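PDB 2WLR: thiosulfate sulfurtransferase YnjE from Escherichia coli, which catalyses the transfer of sulfur from thiosulfate to cyanide, giving thiocyanate and sulfite, as a periplasmic enzyme built from rhodanese domains. Local coordinates for residues E331-P336 with S372-Y377; L233-W238 with D337-S342; V213-R218 with T367-S372. One frame throughout, in Å; residues are numbered along the deposited sequence.

How the contacts relate
Contacts 1 and 3 both use helix 369-380, share Ser372 and have centres about 10 Å apart. In contact 3 the start of this helix meets helix 213-226. In contact 1 its next turn meets the loop 331-336. Contact 2 holds the continuation of that loop against the end of strand 231-234, its centre about 8 Å from that of contact 1 and about 13 Å from that of contact 3. Contacts 1 and 2 are joined through a backbone hydrogen bond, Phe333 O to Arg341 N, 2.9 Å. Contact 3 lies next to the active site: Arg370, which probably binds substrate, as in related enzymes, hydrogen-bonds the oxidised catalytic Cys365. Contact 2 lies away from the active site.

Contact 1. Residues E331-P336 with S372-Y377; sequences EDFHNP and SETFMY
His334 and Glu373 meet through a hydrogen bond from NE2 of the imidazole to OE2 of the carboxylate, 2.8 Å long and nearly straight at 165°. The two side chains cross at about a right angle, yet their flat ends are nearly coplanar, 24° apart. The carboxylate oxygen lies in the plane of the His334 ring, and the imidazole reaches OE2 on its syn side. Glu373 gets there with an extended chain, CG opposite the backbone N at a chi1 of -180°. Tyr377, one helical turn on, brings its hydroxyl to the same oxygen: OH is 2.6 Å from OE2 of Glu373, a weak bond. OE2 faces both the imidazole and the phenol, which approach it roughly at right angles. The pair is a His-carboxylate hydrogen bond within the third rhodanese domain.

Beside it, Phe333 and Thr374 make a CH-pi contact. The methyl CG2 of Thr374 lies over one face of the Phe333 ring, displaced toward the rim, and is 3.4 Å from CZ. The Thr374 hydroxyl turns back to its own helix and bonds to the carbonyl O of Ala371. CB of Phe333 comes to the edge of the Tyr377 ring, 4.0 Å from CE2. The Phe333 ring also packs on Ile346 and Met349 of helix 343-351, while Glu373 touches Val213 and Tyr214 of helix 213-226, so helix 369-380 lies between loop 331-336 and the second domain.

Contact 2. Residues L233-W238 with D337-S342; sequences LLDGGW and DGTMRS
Asp235 carries this contact with its carboxylate, which meets the backbone of Thr339 and Met340. Its CB starts from the bend just after strand 231-234. CG lies opposite the backbone N, with chi1 at -167°, and this takes the carboxylate across to segment 337-342. CG itself is 3.7 Å from CB of Thr339. Of the two oxygens, OD1 takes the direct bond: the backbone N of Met340 donates to it over 2.8 Å at an angle of 156°, on the syn lone pair. The same oxygen lies close to CA of Thr339, at 3.4 Å. OD2 packs against CB of Thr339. A water lies 2.7 Å from OD2 and also close to Met340 O. The N-H of Met340 is held directly, and the water lies between OD2 and the C=O of the same residue.

Leu234 opens a type II beta turn that closes at Gly237, with Asp235 at its second position. The turn leaves the last strand of the second rhodanese domain. Segment 337-342 belongs to the third domain, so the contact joins the two. Gly236 is at the third position of the turn, with a positive phi. Its CA faces the other segment and makes a CA-H...O contact with Gly338 O, 3.3 Å away. A second water bridges the backbones, donating to Gly236 O and to Asp337 O.

Segment 337-342 is shaped from within by an Asx turn. OD1 of Asp337 accepts from the backbone N of Thr339, 3.1 Å away, which approaches from above the carboxylate plane. Asp235 also touches Ser28 and Asn32 of helix 28-32. The Thr339 hydroxyl is hydrogen-bonded to Ser28, and its OG1 also lies 2.6 Å from OD1 of Asp337.

Contact 3. Residues V213-R218 with T367-S372; sequences VYAAAR and TGWRAS
Helix 213-226 and the start of helix 369-380 come close at Arg218 and Ser372, whose CA atoms are 5.0 Å apart. Small groups meet here: CB of Ser372 is 3.5 Å from Ala217 O and equally near CA of Arg218. One face of the Trp369 indole rests on Ala215 and Arg218, and its edge is turned to Tyr214. Trp369 and Tyr214 form a T-shaped pair with planes at 83° and centroids 4.9 Å apart. CE3 of the indole stands over the centre of one Tyr214 face. With CG between its backbone N and carbonyl carbon, chi1 73°, Tyr214 lays its ring alongside Arg370, whose CG meets the ring edge.

Both helices follow a strand in a rhodanese domain, the second and the third, and helix 369-380 begins just past the catalytic Cys365. Arg370, which probably binds substrate, as in related enzymes, turns its guanidinium to the oxidised Cys365, Glu298 and Tyr306.

CA of Ala215 lies over the six-membered ring of Trp369, 4.2 Å from its centroid. CG of Arg218 makes an off-centre CH-pi contact with the five-membered ring. Beyond it the Arg218 guanidinium forms salt bridges to Glu178 and Asp390, and Glu178 also accepts from NE1 of Trp369. A water links NH1 of Arg218 to OG of Ser372. That hydroxyl donates to Gly368 O, 2.7 Å away, at the N-cap residue of its own helix.

Contact 1. Residues E331-P336 with S372-Y377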
loop_
_atom_site.group_PDB
_atom_site.type_symbol
_atom_site.label_atom_id
_atom_site.label_comp_id
_atom_site.label_asym_id
_atom_site.label_seq_id
_atom_site.Cartn_x
_atom_site.Cartn_y
_atom_site.Cartn_z
ATOM N N GLU A 331 2.384 -1.341 -10.476
ATOM C CA GLU A 331 3.831 -1.254 -10.308
ATOM C C GLU A 331 4.377 0.045 -9.722
ATOM O O GLU A 331 5.402 0.015 -9.017
ATOM C CB GLU A 331 4.574 -1.503 -11.641
ATOM C CG GLU A 331 4.387 -2.865 -12.254
ATOM C CD GLU A 331 3.285 -2.878 -13.291
ATOM O OE1 GLU A 331 2.320 -2.074 -13.177
ATOM O OE2 GLU A 331 3.368 -3.719 -14.225
ATOM N N ASP A 332 3.709 1.169 -9.970
ATOM C CA ASP A 332 4.196 2.458 -9.488
ATOM C C ASP A 332 4.139 2.571 -7.993
ATOM O O ASP A 332 4.686 3.492 -7.442
ATOM C CB ASP A 332 3.425 3.636 -10.109
ATOM C CG ASP A 332 3.524 3.692 -11.623
ATOM O OD1 ASP A 332 4.560 3.245 -12.142
ATOM O OD2 ASP A 332 2.583 4.201 -12.301
ATOM N N PHE A 333 3.420 1.663 -7.347
ATOM C CA PHE A 333 3.297 1.699 -5.903
ATOM C C PHE A 333 4.078 0.606 -5.192
ATOM O O PHE A 333 4.014 0.550 -3.948
ATOM C CB PHE A 333 1.825 1.624 -5.565
ATOM C CG PHE A 333 1.106 2.890 -5.884
ATOM C CD1 PHE A 333 1.091 3.937 -4.968
ATOM C CD2 PHE A 333 0.462 3.040 -7.094
ATOM C CE1 PHE A 333 0.447 5.134 -5.289
ATOM C CE2 PHE A 333 -0.195 4.249 -7.392
ATOM C CZ PHE A 333 -0.189 5.265 -6.476
ATOM N N HIS A 334 4.802 -0.240 -5.944
ATOM C CA HIS A 334 5.380 -1.464 -5.366
ATOM C C HIS A 334 6.885 -1.480 -5.498
ATOM O O HIS A 334 7.435 -0.992 -6.480
ATOM C CB HIS A 334 4.881 -2.708 -6.072
ATOM C CG HIS A 334 3.408 -2.940 -5.979
ATOM N ND1 HIS A 334 2.743 -3.761 -6.855
ATOM C CD2 HIS A 334 2.484 -2.468 -5.118
ATOM C CE1 HIS A 334 1.453 -3.760 -6.556
ATOM N NE2 HIS A 334 1.270 -2.999 -5.490
ATOM N N ASN A 335 7.543 -1.985 -4.453
ATOM C CA ASN A 335 8.938 -2.393 -4.476
ATOM C C ASN A 335 9.111 -3.661 -5.306
ATOM O O ASN A 335 8.124 -4.294 -5.697
ATOM C CB ASN A 335 9.429 -2.637 -3.031
ATOM C CG ASN A 335 9.469 -1.385 -2.189
ATOM O OD1 ASN A 335 9.038 -1.391 -1.032
ATOM N ND2 ASN A 335 9.942 -0.318 -2.750
ATOM N N PRO A 336 10.367 -4.097 -5.509
ATOM C CA PRO A 336 10.570 -5.289 -6.319
ATOM C C PRO A 336 9.998 -6.561 -5.717
ATOM O O PRO A 336 9.825 -7.531 -6.437
ATOM C CB PRO A 336 12.085 -5.372 -6.411
ATOM C CG PRO A 336 12.522 -3.946 -6.404
ATOM C CD PRO A 336 11.619 -3.336 -5.355
ATOM N N SER A 372 -8.642 1.610 -3.977
ATOM C CA SER A 372 -8.656 1.140 -2.605
ATOM C C SER A 372 -7.276 0.849 -2.084
ATOM O O SER A 372 -7.001 1.096 -0.908
ATOM C CB SER A 372 -9.513 -0.102 -2.490
ATOM O OG SER A 372 -10.848 0.168 -2.919
ATOM N N GLU A 373 -6.433 0.289 -2.924
ATOM C CA GLU A 373 -5.041 0.074 -2.540
ATOM C C GLU A 373 -4.374 1.408 -2.212
ATOM O O GLU A 373 -3.681 1.522 -1.164
ATOM C CB GLU A 373 -4.302 -0.689 -3.659
ATOM C CG GLU A 373 -2.850 -0.958 -3.329
ATOM C CD GLU A 373 -2.167 -1.913 -4.292
ATOM O OE1 GLU A 373 -2.808 -2.404 -5.258
ATOM O OE2 GLU A 373 -0.965 -2.169 -4.077
ATOM N N THR A 374 -4.528 2.427 -3.054
ATOM C CA THR A 374 -3.929 3.721 -2.759
ATOM C C THR A 374 -4.542 4.361 -1.529
ATOM O O THR A 374 -3.821 5.017 -0.768
ATOM C CB THR A 374 -3.975 4.723 -3.924
ATOM O OG1 THR A 374 -5.290 4.832 -4.451
ATOM C CG2 THR A 374 -3.048 4.236 -5.039
ATOM N N PHE A 375 -5.856 4.199 -1.342
ATOM C CA PHE A 375 -6.482 4.662 -0.108
ATOM C C PHE A 375 -5.798 4.049 1.108
ATOM O O PHE A 375 -5.476 4.748 2.085
ATOM C CB PHE A 375 -7.953 4.294 -0.068
ATOM C CG PHE A 375 -8.610 4.551 1.248
ATOM C CD1 PHE A 375 -8.606 3.578 2.213
ATOM C CD2 PHE A 375 -9.264 5.739 1.504
ATOM C CE1 PHE A 375 -9.224 3.792 3.438
ATOM C CE2 PHE A 375 -9.869 5.945 2.739
ATOM C CZ PHE A 375 -9.848 4.947 3.693
HETATM N N MSE A 376 -5.606 2.730 1.097
HETATM C CA MSE A 376 -4.958 2.083 2.246
HETATM C C MSE A 376 -3.544 2.571 2.483
HETATM O O MSE A 376 -3.148 2.757 3.622
HETATM C CB MSE A 376 -5.027 0.559 2.145
HETATM C CG MSE A 376 -6.421 -0.032 2.137
HETATM SE SE MSE A 376 -7.403 0.279 3.796
HETATM C CE MSE A 376 -6.463 -1.048 4.913
ATOM N N TYR A 377 -2.773 2.768 1.422
ATOM C CA TYR A 377 -1.433 3.344 1.574
ATOM C C TYR A 377 -1.485 4.781 2.148
ATOM O O TYR A 377 -0.794 5.084 3.096
ATOM C CB TYR A 377 -0.678 3.312 0.261
ATOM C CG TYR A 377 -0.399 1.928 -0.299
ATOM C CD1 TYR A 377 -0.412 0.783 0.532
ATOM C CD2 TYR A 377 -0.186 1.746 -1.655
ATOM C CE1 TYR A 377 -0.163 -0.469 0.032
ATOM C CE2 TYR A 377 0.078 0.480 -2.149
ATOM C CZ TYR A 377 0.078 -0.611 -1.295
ATOM O OH TYR A 377 0.329 -1.867 -1.815
#

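Contact 2. Residues L233-W238 with D337-S342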
loop_
_atom_site.group_PDB
_atom_site.type_symbol
_atom_site.label_atom_id
_atom_site.label_comp_id
_atom_site.label_asym_id
_atom_site.label_seq_id
_atom_site.Cartn_x
_atom_site.Cartn_y
_atom_site.Cartn_z
ATOM N N LEU A 233 -3.632 -4.728 6.268
ATOM C CA LEU A 233 -3.282 -5.504 5.070
ATOM C C LEU A 233 -1.968 -6.170 5.303
ATOM O O LEU A 233 -1.074 -5.605 5.913
ATOM C CB LEU A 233 -3.058 -4.607 3.859
ATOM C CG LEU A 233 -4.246 -3.854 3.296
ATOM C CD1 LEU A 233 -3.781 -2.994 2.090
ATOM C CD2 LEU A 233 -5.374 -4.809 2.908
ATOM N N LEU A 234 -1.812 -7.352 4.738
ATOM C CA LEU A 234 -0.476 -7.918 4.573
ATOM C C LEU A 234 0.234 -7.254 3.400
ATOM O O LEU A 234 -0.157 -7.404 2.264
ATOM C CB LEU A 234 -0.532 -9.432 4.354
ATOM C CG LEU A 234 0.775 -10.168 4.073
ATOM C CD1 LEU A 234 1.800 -9.969 5.211
ATOM C CD2 LEU A 234 0.535 -11.656 3.856
ATOM N N ASP A 235 1.310 -6.550 3.705
ATOM C CA ASP A 235 2.049 -5.749 2.718
ATOM C C ASP A 235 2.631 -6.716 1.695
ATOM O O ASP A 235 3.325 -7.658 2.074
ATOM C CB ASP A 235 3.150 -5.001 3.468
ATOM C CG ASP A 235 3.813 -3.897 2.659
ATOM O OD1 ASP A 235 3.325 -3.533 1.579
ATOM O OD2 ASP A 235 4.858 -3.437 3.161
ATOM N N GLY A 236 2.297 -6.515 0.422
ATOM C CA GLY A 236 2.797 -7.362 -0.635
ATOM C C GLY A 236 1.976 -8.615 -0.875
ATOM O O GLY A 236 2.202 -9.347 -1.858
ATOM N N GLY A 237 1.008 -8.869 -0.015
ATOM C CA GLY A 237 0.103 -9.978 -0.202
ATOM C C GLY A 237 0.680 -11.350 0.029
ATOM O O GLY A 237 1.715 -11.531 0.629
ATOM N N TRP A 238 -0.028 -12.330 -0.521
ATOM C CA TRP A 238 0.312 -13.733 -0.379
ATOM C C TRP A 238 1.741 -14.070 -0.743
ATOM O O TRP A 238 2.345 -14.902 -0.094
ATOM C CB TRP A 238 -0.632 -14.554 -1.254
ATOM C CG TRP A 238 -0.133 -15.961 -1.468
ATOM C CD1 TRP A 238 0.452 -16.439 -2.596
ATOM C CD2 TRP A 238 -0.119 -17.036 -0.509
ATOM N NE1 TRP A 238 0.829 -17.752 -2.408
ATOM C CE2 TRP A 238 0.491 -18.137 -1.137
ATOM C CE3 TRP A 238 -0.517 -17.156 0.831
ATOM C CZ2 TRP A 238 0.648 -19.375 -0.491
ATOM C CZ3 TRP A 238 -0.362 -18.391 1.471
ATOM C CH2 TRP A 238 0.235 -19.474 0.795
ATOM N N ASP A 337 9.711 -6.564 -4.410
ATOM C CA ASP A 337 9.090 -7.705 -3.737
ATOM C C ASP A 337 7.581 -7.546 -3.538
ATOM O O ASP A 337 6.961 -8.354 -2.833
ATOM C CB ASP A 337 9.777 -7.957 -2.383
ATOM C CG ASP A 337 9.619 -6.797 -1.411
ATOM O OD1 ASP A 337 8.939 -5.805 -1.784
ATOM O OD2 ASP A 337 10.146 -6.929 -0.284
ATOM N N GLY A 338 6.993 -6.510 -4.129
ATOM C CA GLY A 338 5.565 -6.338 -4.107
ATOM C C GLY A 338 5.016 -5.504 -2.957
ATOM O O GLY A 338 3.848 -5.193 -2.938
ATOM N N THR A 339 5.893 -5.129 -2.033
ATOM C CA THR A 339 5.518 -4.313 -0.890
ATOM C C THR A 339 5.356 -2.852 -1.259
ATOM O O THR A 339 5.815 -2.428 -2.300
ATOM C CB THR A 339 6.566 -4.469 0.245
ATOM O OG1 THR A 339 7.859 -4.026 -0.198
ATOM C CG2 THR A 339 6.610 -5.914 0.735
HETATM N N MSE A 340 4.721 -2.077 -0.389
HETATM C CA MSE A 340 4.469 -0.666 -0.646
HETATM C C MSE A 340 5.765 0.093 -0.737
HETATM O O MSE A 340 6.617 0.043 0.179
HETATM C CB MSE A 340 3.587 -0.054 0.463
HETATM C CG MSE A 340 3.138 1.371 0.146
HETATM SE SE MSE A 340 2.549 2.353 1.677
HETATM C CE MSE A 340 4.291 2.627 2.450
ATOM N N ARG A 341 5.927 0.877 -1.817
ATOM C CA ARG A 341 7.075 1.784 -1.959
ATOM C C ARG A 341 7.113 2.814 -0.844
ATOM O O ARG A 341 6.086 3.085 -0.217
ATOM C CB ARG A 341 7.019 2.525 -3.288
ATOM C CG ARG A 341 7.338 1.658 -4.466
ATOM C CD ARG A 341 7.223 2.492 -5.727
ATOM N NE ARG A 341 8.324 3.433 -5.845
ATOM C CZ ARG A 341 8.347 4.477 -6.660
ATOM N NH1 ARG A 341 7.302 4.759 -7.439
ATOM N NH2 ARG A 341 9.429 5.243 -6.705
ATOM N N SER A 342 8.283 3.397 -0.601
ATOM C CA SER A 342 8.420 4.343 0.503
ATOM C C SER A 342 7.431 5.498 0.422
ATOM O O SER A 342 7.137 6.025 -0.665
ATOM C CB SER A 342 9.846 4.847 0.621
ATOM O OG SER A 342 10.033 6.089 0.043
HETATM O O HOH W 1 6.510 -1.477 2.470
HETATM O O HOH W 2 4.611 -9.705 -3.153
#

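Contact 3. Residues V213-R218 with T367-S372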
loop_
_atom_site.group_PDB
_atom_site.type_symbol
_atom_site.label_atom_id
_atom_site.label_comp_id
_atom_site.label_asym_id
_atom_site.label_seq_id
_atom_site.Cartn_x
_atom_site.Cartn_y
_atom_site.Cartn_z
ATOM N N VAL A 213 -2.779 -7.414 -3.991
ATOM C CA VAL A 213 -3.058 -6.559 -2.854
ATOM C C VAL A 213 -4.375 -5.823 -3.052
ATOM O O VAL A 213 -5.119 -5.658 -2.096
ATOM C CB VAL A 213 -1.901 -5.582 -2.625
ATOM C CG1 VAL A 213 -2.273 -4.528 -1.601
ATOM C CG2 VAL A 213 -0.637 -6.345 -2.169
ATOM N N TYR A 214 -4.660 -5.365 -4.273
ATOM C CA TYR A 214 -5.855 -4.564 -4.491
ATOM C C TYR A 214 -7.171 -5.247 -4.210
ATOM O O TYR A 214 -8.124 -4.562 -3.872
ATOM C CB TYR A 214 -5.818 -3.793 -5.816
ATOM C CG TYR A 214 -6.005 -4.528 -7.128
ATOM C CD1 TYR A 214 -5.814 -5.909 -7.270
ATOM C CD2 TYR A 214 -6.391 -3.799 -8.259
ATOM C CE1 TYR A 214 -6.000 -6.526 -8.501
ATOM C CE2 TYR A 214 -6.580 -4.422 -9.481
ATOM C CZ TYR A 214 -6.402 -5.768 -9.588
ATOM O OH TYR A 214 -6.600 -6.359 -10.822
ATOM N N ALA A 215 -7.213 -6.575 -4.288
ATOM C CA ALA A 215 -8.424 -7.287 -3.894
ATOM C C ALA A 215 -8.670 -7.160 -2.403
ATOM O O ALA A 215 -9.810 -6.899 -1.967
ATOM C CB ALA A 215 -8.357 -8.761 -4.326
ATOM N N ALA A 216 -7.618 -7.384 -1.617
ATOM C CA ALA A 216 -7.685 -7.226 -0.178
ATOM C C ALA A 216 -8.020 -5.778 0.208
ATOM O O ALA A 216 -8.809 -5.531 1.127
ATOM C CB ALA A 216 -6.386 -7.663 0.458
ATOM N N ALA A 217 -7.442 -4.815 -0.510
ATOM C CA ALA A 217 -7.644 -3.432 -0.212
ATOM C C ALA A 217 -9.077 -2.993 -0.444
ATOM O O ALA A 217 -9.623 -2.163 0.278
ATOM C CB ALA A 217 -6.696 -2.530 -1.024
ATOM N N ARG A 218 -9.680 -3.534 -1.493
ATOM C CA ARG A 218 -11.066 -3.216 -1.798
ATOM C C ARG A 218 -11.966 -3.626 -0.664
ATOM O O ARG A 218 -12.808 -2.841 -0.211
ATOM C CB ARG A 218 -11.450 -3.888 -3.120
ATOM C CG ARG A 218 -12.937 -3.772 -3.472
ATOM C CD ARG A 218 -13.394 -2.357 -3.681
ATOM N NE ARG A 218 -14.657 -2.336 -4.425
ATOM C CZ ARG A 218 -15.402 -1.259 -4.665
ATOM N NH1 ARG A 218 -15.084 -0.077 -4.171
ATOM N NH2 ARG A 218 -16.534 -1.398 -5.383
ATOM N N THR A 367 -13.476 0.921 -11.445
ATOM C CA THR A 367 -14.564 0.514 -10.561
ATOM C C THR A 367 -14.249 0.531 -9.061
ATOM O O THR A 367 -15.145 0.310 -8.251
ATOM C CB THR A 367 -15.130 -0.888 -10.911
ATOM O OG1 THR A 367 -14.186 -1.908 -10.557
ATOM C CG2 THR A 367 -15.534 -1.008 -12.416
ATOM N N GLY A 368 -12.988 0.742 -8.673
ATOM C CA GLY A 368 -12.673 1.025 -7.248
ATOM C C GLY A 368 -11.521 0.219 -6.647
ATOM O O GLY A 368 -11.045 0.588 -5.570
ATOM N N TRP A 369 -11.054 -0.862 -7.289
ATOM C CA TRP A 369 -10.031 -1.735 -6.660
ATOM C C TRP A 369 -8.658 -1.051 -6.496
ATOM O O TRP A 369 -8.095 -1.026 -5.409
ATOM C CB TRP A 369 -9.809 -3.025 -7.430
ATOM C CG TRP A 369 -10.858 -4.072 -7.300
ATOM C CD1 TRP A 369 -12.214 -3.904 -7.154
ATOM C CD2 TRP A 369 -10.618 -5.468 -7.356
ATOM N NE1 TRP A 369 -12.815 -5.129 -7.120
ATOM C CE2 TRP A 369 -11.860 -6.104 -7.242
ATOM C CE3 TRP A 369 -9.470 -6.250 -7.514
ATOM C CZ2 TRP A 369 -11.982 -7.493 -7.260
ATOM C CZ3 TRP A 369 -9.598 -7.633 -7.521
ATOM C CH2 TRP A 369 -10.836 -8.232 -7.397
ATOM N N ARG A 370 -8.113 -0.487 -7.572
ATOM C CA ARG A 370 -6.789 0.152 -7.473
ATOM C C ARG A 370 -6.855 1.370 -6.526
ATOM O O ARG A 370 -5.938 1.603 -5.747
ATOM C CB ARG A 370 -6.297 0.564 -8.855
ATOM C CG ARG A 370 -5.988 -0.592 -9.769
ATOM C CD ARG A 370 -5.669 -0.117 -11.178
ATOM N NE ARG A 370 -6.897 0.240 -11.878
ATOM C CZ ARG A 370 -6.927 0.711 -13.119
ATOM N NH1 ARG A 370 -5.791 0.951 -13.773
ATOM N NH2 ARG A 370 -8.093 0.964 -13.701
ATOM N N ALA A 371 -7.934 2.138 -6.596
ATOM C CA ALA A 371 -8.174 3.258 -5.699
ATOM C C ALA A 371 -8.182 2.832 -4.243
ATOM O O ALA A 371 -7.766 3.600 -3.363
ATOM C CB ALA A 371 -9.504 3.932 -6.059
ATOM N N SER A 372 -8.642 1.610 -3.977
ATOM C CA SER A 372 -8.656 1.140 -2.605
ATOM C C SER A 372 -7.276 0.849 -2.084
ATOM O O SER A 372 -7.001 1.096 -0.908
ATOM C CB SER A 372 -9.513 -0.102 -2.490
ATOM O OG SER A 372 -10.848 0.168 -2.919
HETATM O O HOH W 3 -13.356 0.804 -2.127
#